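Local coordinates for protein putative pyruvate dehydrogenase (Rhodopseudomonas palustris, PDB 3IC3) that is of unknown function, belongs to the uncharacterised DUF5076 family and carries only a putative assignment as a pyruvate dehydrogenase, at residues I56-Y64 with A75-F83. Residues are numbered along the deposited sequence; the frame is centred on the assembly and turned at random. Where two conformers were deposited one is given.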
ATOM      1  N   ILE A  56      -2.846   6.481   2.611  1.00 11.72           N
ATOM      2  CA  ILE A  56      -2.989   6.231   1.190  1.00 11.98           C
ATOM      3  C   ILE A  56      -4.358   6.744   0.681  1.00 11.47           C
ATOM      4  O   ILE A  56      -4.420   7.419  -0.333  1.00 11.73           O
ATOM      5  CB  ILE A  56      -2.834   4.734   0.851  1.00 11.97           C
ATOM      6  CG1 ILE A  56      -1.401   4.257   1.094  1.00 13.66           C
ATOM      7  CG2 ILE A  56      -3.194   4.448  -0.609  1.00 12.50           C
ATOM      8  CD1 ILE A  56      -1.279   2.732   1.052  1.00 12.15           C
ATOM      9  N   ALA A  57      -5.433   6.441   1.400  1.00 11.84           N
ATOM     10  CA  ALA A  57      -6.764   6.863   0.967  1.00 12.08           C
ATOM     11  C   ALA A  57      -6.870   8.374   0.902  1.00 12.07           C
ATOM     12  O   ALA A  57      -7.423   8.931  -0.064  1.00 11.86           O
ATOM     13  CB  ALA A  57      -7.837   6.302   1.888  1.00 12.29           C
ATOM     14  N   ARG A  58      -6.356   9.049   1.924  0.50 12.12           N
ATOM     15  CA  ARG A  58      -6.467  10.498   1.982  0.50 12.34           C
ATOM     16  C   ARG A  58      -5.589  11.125   0.911  0.50 12.52           C
ATOM     17  O   ARG A  58      -6.015  12.041   0.209  0.50 12.48           O
ATOM     18  CB  ARG A  58      -6.147  11.033   3.377  0.50 12.62           C
ATOM     19  CG  ARG A  58      -7.205  10.719   4.438  0.50 13.49           C
ATOM     20  CD  ARG A  58      -7.192  11.755   5.539  0.50 15.65           C
ATOM     21  NE  ARG A  58      -8.008  11.392   6.697  0.50 17.97           N
ATOM     22  CZ  ARG A  58      -9.315  11.608   6.800  0.50 18.73           C
ATOM     23  NH1 ARG A  58      -9.984  12.175   5.812  0.50 19.45           N
ATOM     24  NH2 ARG A  58      -9.958  11.242   7.898  0.50 20.41           N
ATOM     25  N   HIS A  59      -4.375  10.607   0.754  1.00 12.42           N
ATOM     26  CA  HIS A  59      -3.500  11.077  -0.297  1.00 12.95           C
ATOM     27  C   HIS A  59      -4.166  10.914  -1.664  1.00 12.94           C
ATOM     28  O   HIS A  59      -4.172  11.856  -2.463  1.00 13.28           O
ATOM     29  CB  HIS A  59      -2.163  10.361  -0.288  1.00 13.40           C
ATOM     30  CG  HIS A  59      -1.337  10.683  -1.483  1.00 14.35           C
ATOM     31  ND1 HIS A  59      -0.565  11.822  -1.561  1.00 17.41           N
ATOM     32  CD2 HIS A  59      -1.229  10.066  -2.679  1.00 15.31           C
ATOM     33  CE1 HIS A  59       0.025  11.861  -2.742  1.00 18.67           C
ATOM     34  NE2 HIS A  59      -0.368  10.812  -3.440  1.00 14.60           N
ATOM     35  N   ALA A  60      -4.751   9.743  -1.924  1.00 12.62           N
ATOM     36  CA  ALA A  60      -5.436   9.492  -3.183  1.00 12.52           C
ATOM     37  C   ALA A  60      -6.594  10.456  -3.415  1.00 12.08           C
ATOM     38  O   ALA A  60      -6.803  10.929  -4.531  1.00 12.75           O
ATOM     39  CB  ALA A  60      -5.973   8.048  -3.246  1.00 12.22           C
ATOM     40  N   ALA A  61      -7.363  10.710  -2.371  1.00 12.28           N
ATOM     41  CA  ALA A  61      -8.525  11.610  -2.468  1.00 13.24           C
ATOM     42  C   ALA A  61      -8.081  13.026  -2.831  1.00 14.25           C
ATOM     43  O   ALA A  61      -8.699  13.691  -3.682  1.00 14.37           O
ATOM     44  CB  ALA A  61      -9.278  11.609  -1.168  1.00 12.52           C
ATOM     45  N   ARG A  62      -7.007  13.482  -2.193  1.00 15.19           N
ATOM     46  CA  ARG A  62      -6.452  14.812  -2.475  1.00 17.08           C
ATOM     47  C   ARG A  62      -6.046  14.931  -3.940  1.00 17.04           C
ATOM     48  O   ARG A  62      -6.382  15.916  -4.621  1.00 16.35           O
ATOM     49  CB  ARG A  62      -5.228  15.098  -1.588  1.00 18.28           C
ATOM     50  CG  ARG A  62      -5.570  15.526  -0.182  1.00 22.49           C
ATOM     51  CD  ARG A  62      -4.311  15.644   0.696  1.00 27.89           C
ATOM     52  NE  ARG A  62      -3.254  16.493   0.136  1.00 31.45           N
ATOM     53  CZ  ARG A  62      -3.092  17.797   0.366  1.00 34.23           C
ATOM     54  NH1 ARG A  62      -2.067  18.429  -0.196  1.00 35.57           N
ATOM     55  NH2 ARG A  62      -3.934  18.486   1.140  1.00 36.08           N
ATOM     56  N   SER A  63      -5.317  13.931  -4.418  1.00 16.51           N
ATOM     57  CA  SER A  63      -4.882  13.900  -5.806  1.00 17.52           C
ATOM     58  C   SER A  63      -6.030  13.765  -6.783  1.00 17.43           C
ATOM     59  O   SER A  63      -6.008  14.369  -7.850  1.00 18.24           O
ATOM     60  CB  SER A  63      -3.903  12.765  -6.037  1.00 17.79           C
ATOM     61  OG  SER A  63      -2.822  12.892  -5.145  1.00 21.68           O
ATOM     62  N   TYR A  64      -7.032  12.973  -6.427  1.00 17.43           N
ATOM     63  CA  TYR A  64      -8.209  12.797  -7.269  1.00 17.79           C
ATOM     64  C   TYR A  64      -8.979  14.116  -7.390  1.00 18.49           C
ATOM     65  O   TYR A  64      -9.460  14.473  -8.475  1.00 17.59           O
ATOM     66  CB  TYR A  64      -9.110  11.723  -6.656  1.00 18.10           C
ATOM     67  CG  TYR A  64     -10.227  11.176  -7.507  1.00 17.70           C
ATOM     68  CD1 TYR A  64     -10.322  11.435  -8.880  1.00 18.82           C
ATOM     69  CD2 TYR A  64     -11.171  10.337  -6.938  1.00 19.39           C
ATOM     70  CE1 TYR A  64     -11.358  10.895  -9.641  1.00 18.24           C
ATOM     71  CE2 TYR A  64     -12.195   9.796  -7.684  1.00 19.96           C
ATOM     72  CZ  TYR A  64     -12.283  10.069  -9.028  1.00 20.02           C
ATOM     73  OH  TYR A  64     -13.309   9.508  -9.738  1.00 20.61           O
ATOM     74  N   ALA A  75     -14.277  12.997  -3.464  1.00 12.96           N
ATOM     75  CA  ALA A  75     -13.251  12.079  -3.982  1.00 12.81           C
ATOM     76  C   ALA A  75     -12.996  10.920  -3.011  1.00 12.47           C
ATOM     77  O   ALA A  75     -12.879   9.762  -3.429  1.00 11.94           O
ATOM     78  CB  ALA A  75     -11.951  12.824  -4.255  1.00 12.13           C
ATOM     79  N   LEU A  76     -12.914  11.227  -1.722  1.00 12.19           N
ATOM     80  CA  LEU A  76     -12.685  10.180  -0.745  1.00 12.32           C
ATOM     81  C   LEU A  76     -13.871   9.216  -0.718  1.00 12.05           C
ATOM     82  O   LEU A  76     -13.670   8.017  -0.693  1.00 10.02           O
ATOM     83  CB  LEU A  76     -12.474  10.744   0.641  1.00 12.89           C
ATOM     84  CG  LEU A  76     -12.102   9.731   1.716  1.00 13.53           C
ATOM     85  CD1 LEU A  76     -10.765   9.028   1.411  1.00 11.94           C
ATOM     86  CD2 LEU A  76     -12.049  10.513   3.035  1.00 14.54           C
ATOM     87  N   GLU A  77     -15.096   9.741  -0.749  1.00 11.93           N
ATOM     88  CA  GLU A  77     -16.274   8.858  -0.816  1.00 13.08           C
ATOM     89  C   GLU A  77     -16.222   7.894  -2.008  1.00 12.32           C
ATOM     90  O   GLU A  77     -16.508   6.697  -1.869  1.00 12.54           O
ATOM     91  CB  GLU A  77     -17.574   9.689  -0.859  1.00 13.60           C
ATOM     92  CG  GLU A  77     -18.826   8.900  -1.262  1.00 17.57           C
ATOM     93  CD  GLU A  77     -19.269   7.844  -0.246  1.00 24.89           C
ATOM     94  OE1 GLU A  77     -18.786   7.888   0.909  1.00 27.86           O
ATOM     95  OE2 GLU A  77     -20.146   6.982  -0.596  1.00 27.99           O
ATOM     96  N   ARG A  78     -15.866   8.420  -3.173  1.00 11.88           N
ATOM     97  CA  ARG A  78     -15.757   7.639  -4.388  1.00 12.29           C
ATOM     98  C   ARG A  78     -14.704   6.535  -4.268  1.00 11.37           C
ATOM     99  O   ARG A  78     -14.941   5.382  -4.649  1.00 11.25           O
ATOM    100  CB  ARG A  78     -15.409   8.540  -5.581  1.00 12.85           C
ATOM    101  CG  ARG A  78     -16.489   9.482  -6.044  1.00 19.27           C
ATOM    102  CD  ARG A  78     -17.699   8.771  -6.628  1.00 24.96           C
ATOM    103  NE  ARG A  78     -17.401   7.471  -7.225  1.00 28.82           N
ATOM    104  CZ  ARG A  78     -17.146   7.239  -8.516  1.00 31.56           C
ATOM    105  NH1 ARG A  78     -17.100   8.223  -9.440  1.00 31.86           N
ATOM    106  NH2 ARG A  78     -16.914   5.992  -8.879  1.00 32.94           N
ATOM    107  N   ILE A  79     -13.546   6.895  -3.739  1.00 11.28           N
ATOM    108  CA  ILE A  79     -12.480   5.913  -3.506  1.00 10.71           C
ATOM    109  C   ILE A  79     -12.931   4.800  -2.543  1.00 10.36           C
ATOM    110  O   ILE A  79     -12.717   3.609  -2.841  1.00 10.76           O
ATOM    111  CB  ILE A  79     -11.174   6.577  -3.039  1.00 11.32           C
ATOM    112  CG1 ILE A  79     -10.541   7.318  -4.228  1.00 11.53           C
ATOM    113  CG2 ILE A  79     -10.195   5.517  -2.458  1.00 12.38           C
ATOM    114  CD1 ILE A  79      -9.513   8.327  -3.851  1.00 13.73           C
ATOM    115  N   VAL A  80     -13.594   5.169  -1.454  1.00 10.37           N
ATOM    116  CA  VAL A  80     -14.125   4.189  -0.510  1.00 10.62           C
ATOM    117  C   VAL A  80     -15.168   3.279  -1.178  1.00 10.29           C
ATOM    118  O   VAL A  80     -15.176   2.080  -0.934  1.00  9.78           O
ATOM    119  CB  VAL A  80     -14.676   4.829   0.770  1.00 10.66           C
ATOM    120  CG1 VAL A  80     -15.337   3.758   1.653  1.00 13.41           C
ATOM    121  CG2 VAL A  80     -13.535   5.550   1.547  1.00 11.40           C
ATOM    122  N   GLU A  81     -16.047   3.844  -2.026  1.00 11.21           N
ATOM    123  CA  GLU A  81     -16.993   3.029  -2.803  1.00 11.08           C
ATOM    124  C   GLU A  81     -16.291   2.009  -3.697  1.00 10.73           C
ATOM    125  O   GLU A  81     -16.679   0.834  -3.761  1.00 10.64           O
ATOM    126  CB  GLU A  81     -17.903   3.917  -3.671  1.00 12.04           C
ATOM    127  CG  GLU A  81     -18.880   4.749  -2.854  1.00 12.47           C
ATOM    128  CD  GLU A  81     -19.597   5.840  -3.669  1.00 14.58           C
ATOM    129  OE1 GLU A  81     -19.451   5.923  -4.907  1.00 16.07           O
ATOM    130  OE2 GLU A  81     -20.327   6.613  -3.034  1.00 17.34           O
HETATM  131  N   MSE A  82     -15.238   2.442  -4.379  1.00  9.88           N
HETATM  132  CA  MSE A  82     -14.485   1.535  -5.232  1.00 11.38           C
HETATM  133  C   MSE A  82     -13.758   0.453  -4.436  1.00 10.36           C
HETATM  134  O   MSE A  82     -13.750  -0.714  -4.834  1.00 10.45           O
HETATM  135  CB  MSE A  82     -13.511   2.310  -6.109  1.00 11.32           C
HETATM  136  CG  MSE A  82     -14.209   3.064  -7.220  1.00 13.18           C
HETATM  137 SE   MSE A  82     -12.966   4.152  -8.237  0.85 14.37          SE
HETATM  138  CE  MSE A  82     -13.380   5.859  -7.436  1.00 23.19           C
ATOM    139  N   PHE A  83     -13.177   0.853  -3.313  1.00 11.06           N
ATOM    140  CA  PHE A  83     -12.567  -0.069  -2.326  1.00 10.04           C
ATOM    141  C   PHE A  83     -13.571  -1.130  -1.888  1.00 10.50           C
ATOM    142  O   PHE A  83     -13.270  -2.328  -1.899  1.00  9.63           O
ATOM    143  CB  PHE A  83     -12.080   0.754  -1.118  1.00 10.26           C
ATOM    144  CG  PHE A  83     -11.754  -0.040   0.120  1.00 10.18           C
ATOM    145  CD1 PHE A  83     -10.552  -0.709   0.247  1.00  8.98           C
ATOM    146  CD2 PHE A  83     -12.648  -0.099   1.181  1.00  9.25           C
ATOM    147  CE1 PHE A  83     -10.245  -1.412   1.395  1.00  8.66           C
ATOM    148  CE2 PHE A  83     -12.336  -0.834   2.342  1.00  9.92           C
ATOM    149  CZ  PHE A  83     -11.154  -1.483   2.440  1.00 10.09           C
TER
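Helices 46-66 and 72-87 form a helical hairpin, and Tyr64 and Ile79 interlock across it as reciprocal knobs into holes. The axes of 56-64 and 75-83 approach to 8.5 Å with their N-to-C directions 124° apart, so these segments run far from antiparallel. The backbones come nearest at Ala61 and Leu76, whose CB atoms meet at 3.8 Å. The Ile79 knob enters a hole formed by the small Ala57, Ala60 and Ala61 together with Tyr64. Its CG1 branch lies anti to the carbonyl carbon (chi1 -72°) and continues extended, carrying CD1 to 3.6 Å from Ala60 CB. In the reverse direction, Tyr64 sits among Ala75, Arg78, Ile79 and Met82. With CG anti to the backbone N (chi1 -167°), its ring is directed toward helix 72-87: Tyr64 CD2 lies 3.7 Å from Ala75 CB, Arg78 CB abuts the ring edge near its plane, and the terminal methyl CE of Met82, a selenomethionine, lies 4.1 Å from Tyr64 CE2. At the other end, Leu76 CD1 packs 4.0 Å from Ala57 CB. No hydrogen bond crosses between the segments, and the contacts are mostly between carbons; Arg78 NH1 instead bonds the hydroxyl of Tyr70, whose ring meets that of Tyr64 edge-to-face in the connection between the helices. The second subunit packs against both helices: its Phe43 meets the Tyr64 ring, Phe39 from its strand 34-39 stacks with His59 of helix 46-66, and Phe83 of its helix 72-87 meets the Phe83 ring of this chain's helix 72-87 edge-to-face.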